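Cellulosomal scaffoldin (PDB 3ZQW) probably binds cellulose through the family 3b carbohydrate-binding module described here, and as a whole protein probably also cleaves beta-1,4-glucans. Local coordinates at residues W58-P63 against Q107-K112. Numbering follows the deposited sequence. Where two conformers were deposited one is given.
Sequences WCDWSP and QGRFAK
The D60 carboxylate meets the R109 guanidinium at its edge, their planes only 4° apart. R109 grips side-on: NE reaches OD2 at 2.8 Å and NH2 reaches OD1 at 2.9 Å, each oxygen using its syn lone pair, so the two groups form one flat ionic ring. A bend in the arginine chain at chi3 (-67°) turns the guanidinium across to the D60 strand. Beside it lies the W58 indole, 9° from parallel to the guanidinium and displaced from it, with NH1 of R109 3.5 Å from CE3 of W58. A111 CB sits in the indole plane at the ring edge, 3.9 Å from W58 CZ3. At the other end, Q107 OE1 lies near the rim of the W61 indole, while P63 CD rests against one face of that ring. OE1 of Q107 accepts a bond from K25; its NE2 reaches D60 OD2 through a water, giving the carboxylate a further tie.

Beneath these groups the strands run antiparallel. W58 and R109 exchange two backbone bonds, N of W58 to O of R109 and N of R109 to O of W58, each 2.9 Å. Beyond the close C59–G108 pair the register slips: Q107 O takes both D60 N, at 2.9 Å, and W61 N, weakly at 3.3 Å, a classic beta bulge that leaves D60 turned toward R109. F110 points the other way, against F47 and F73 of the second sheet.

Edge strand 55-61 is thus joined to 103-112 in one sheet of the family 3 beta-sandwich. The coplanar Asp-Arg pair, with the W58 indole alongside the guanidinium and W61 further along the same face, is consistent with the planar strip by which CBM3 modules bind cellulose.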
loop_
_atom_site.group_PDB
_atom_site.type_symbol
_atom_site.label_atom_id
_atom_site.label_comp_id
_atom_site.label_asym_id
_atom_site.label_seq_id
_atom_site.Cartn_x
_atom_site.Cartn_y
_atom_site.Cartn_z
ATOM N N TRP A 58 -4.117 3.140 -9.679
ATOM C CA TRP A 58 -5.110 4.194 -9.545
ATOM C C TRP A 58 -5.554 4.251 -8.098
ATOM O O TRP A 58 -5.916 3.235 -7.529
ATOM C CB TRP A 58 -6.329 3.903 -10.426
ATOM C CG TRP A 58 -6.032 3.721 -11.866
ATOM C CD1 TRP A 58 -5.944 4.687 -12.827
ATOM C CD2 TRP A 58 -5.817 2.474 -12.539
ATOM N NE1 TRP A 58 -5.672 4.111 -14.049
ATOM C CE2 TRP A 58 -5.581 2.758 -13.892
ATOM C CE3 TRP A 58 -5.769 1.140 -12.122
ATOM C CZ2 TRP A 58 -5.335 1.760 -14.837
ATOM C CZ3 TRP A 58 -5.504 0.152 -13.056
ATOM C CH2 TRP A 58 -5.302 0.469 -14.402
ATOM N N CYS A 59 -5.577 5.446 -7.525
ATOM C CA CYS A 59 -6.265 5.659 -6.260
ATOM C C CYS A 59 -7.683 6.077 -6.600
ATOM O O CYS A 59 -7.894 7.113 -7.229
ATOM C CB CYS A 59 -5.576 6.710 -5.403
ATOM S SG CYS A 59 -6.477 6.991 -3.851
ATOM N N ASP A 60 -8.658 5.247 -6.261
ATOM C CA ASP A 60 -10.055 5.590 -6.513
ATOM C C ASP A 60 -10.627 6.519 -5.477
ATOM O O ASP A 60 -11.478 7.349 -5.790
ATOM C CB ASP A 60 -10.883 4.318 -6.621
ATOM C CG ASP A 60 -10.439 3.438 -7.765
ATOM O OD1 ASP A 60 -10.148 3.954 -8.866
ATOM O OD2 ASP A 60 -10.370 2.221 -7.569
ATOM N N TRP A 61 -10.154 6.405 -4.247
ATOM C CA TRP A 61 -10.700 7.223 -3.184
ATOM C C TRP A 61 -9.745 7.320 -2.009
ATOM O O TRP A 61 -9.206 6.307 -1.534
ATOM C CB TRP A 61 -12.054 6.666 -2.719
ATOM C CG TRP A 61 -12.520 7.337 -1.476
ATOM C CD1 TRP A 61 -12.950 8.629 -1.339
ATOM C CD2 TRP A 61 -12.574 6.757 -0.178
ATOM N NE1 TRP A 61 -13.264 8.881 -0.031
ATOM C CE2 TRP A 61 -13.044 7.745 0.705
ATOM C CE3 TRP A 61 -12.269 5.488 0.327
ATOM C CZ2 TRP A 61 -13.210 7.506 2.071
ATOM C CZ3 TRP A 61 -12.440 5.251 1.674
ATOM C CH2 TRP A 61 -12.899 6.251 2.531
ATOM N N SER A 62 -9.573 8.554 -1.534
ATOM C CA SER A 62 -8.989 8.821 -0.241
ATOM C C SER A 62 -9.531 10.159 0.216
ATOM O O SER A 62 -9.676 11.059 -0.599
ATOM C CB SER A 62 -7.463 8.900 -0.316
ATOM O OG SER A 62 -6.902 9.174 0.954
ATOM N N PRO A 63 -9.799 10.311 1.520
ATOM C CA PRO A 63 -10.229 11.626 1.997
ATOM C C PRO A 63 -9.251 12.762 1.678
ATOM O O PRO A 63 -9.656 13.916 1.646
ATOM C CB PRO A 63 -10.349 11.412 3.511
ATOM C CG PRO A 63 -10.564 9.979 3.696
ATOM C CD PRO A 63 -9.826 9.303 2.591
ATOM N N GLN A 107 -7.709 3.800 -0.975
ATOM C CA GLN A 107 -8.312 2.685 -1.701
ATOM C C GLN A 107 -7.899 2.763 -3.155
ATOM O O GLN A 107 -8.145 3.761 -3.819
ATOM C CB GLN A 107 -9.830 2.767 -1.574
ATOM C CG GLN A 107 -10.567 1.725 -2.364
ATOM C CD GLN A 107 -12.028 1.686 -1.961
ATOM O OE1 GLN A 107 -12.335 1.694 -0.775
ATOM N NE2 GLN A 107 -12.931 1.663 -2.932
ATOM N N GLY A 108 -7.305 1.721 -3.678
ATOM C CA GLY A 108 -6.966 1.759 -5.084
ATOM C C GLY A 108 -6.795 0.386 -5.652
ATOM O O GLY A 108 -7.150 -0.621 -5.052
ATOM N N ARG A 109 -6.300 0.389 -6.882
ATOM C CA ARG A 109 -6.228 -0.786 -7.723
ATOM C C ARG A 109 -4.994 -0.679 -8.579
ATOM O O ARG A 109 -4.567 0.419 -8.920
ATOM C CB ARG A 109 -7.438 -0.891 -8.726
ATOM C CG ARG A 109 -8.792 -1.055 -8.075
ATOM C CD ARG A 109 -9.862 -0.891 -9.148
ATOM N NE ARG A 109 -9.880 0.475 -9.647
ATOM C CZ ARG A 109 -9.482 0.902 -10.844
ATOM N NH1 ARG A 109 -9.123 0.060 -11.813
ATOM N NH2 ARG A 109 -9.450 2.204 -11.069
ATOM N N PHE A 110 -4.479 -1.819 -9.007
ATOM C CA PHE A 110 -3.502 -1.825 -10.060
ATOM C C PHE A 110 -3.704 -2.996 -10.983
ATOM O O PHE A 110 -4.291 -4.016 -10.621
ATOM C CB PHE A 110 -2.066 -1.702 -9.541
ATOM C CG PHE A 110 -1.536 -2.807 -8.643
ATOM C CD1 PHE A 110 -1.654 -2.735 -7.273
ATOM C CD2 PHE A 110 -0.825 -3.853 -9.187
ATOM C CE1 PHE A 110 -1.056 -3.682 -6.451
ATOM C CE2 PHE A 110 -0.217 -4.795 -8.374
ATOM C CZ PHE A 110 -0.319 -4.712 -7.021
ATOM N N ALA A 111 -3.226 -2.826 -12.214
ATOM C CA ALA A 111 -3.387 -3.791 -13.285
ATOM C C ALA A 111 -2.263 -3.635 -14.291
ATOM O O ALA A 111 -1.569 -2.620 -14.335
ATOM C CB ALA A 111 -4.725 -3.600 -13.980
ATOM N N LYS A 112 -2.130 -4.650 -15.127
ATOM C CA LYS A 112 -1.179 -4.670 -16.222
ATOM C C LYS A 112 -1.769 -3.979 -17.445
ATOM O O LYS A 112 -2.981 -3.943 -17.653
ATOM C CB LYS A 112 -0.844 -6.115 -16.572
ATOM C CG LYS A 112 -0.228 -6.864 -15.419
ATOM C CD LYS A 112 0.078 -8.313 -15.766
ATOM C CE LYS A 112 0.483 -9.062 -14.536
ATOM N NZ LYS A 112 0.884 -10.466 -14.822
HETATM O O HOH W 1 -11.841 1.124 -5.581
#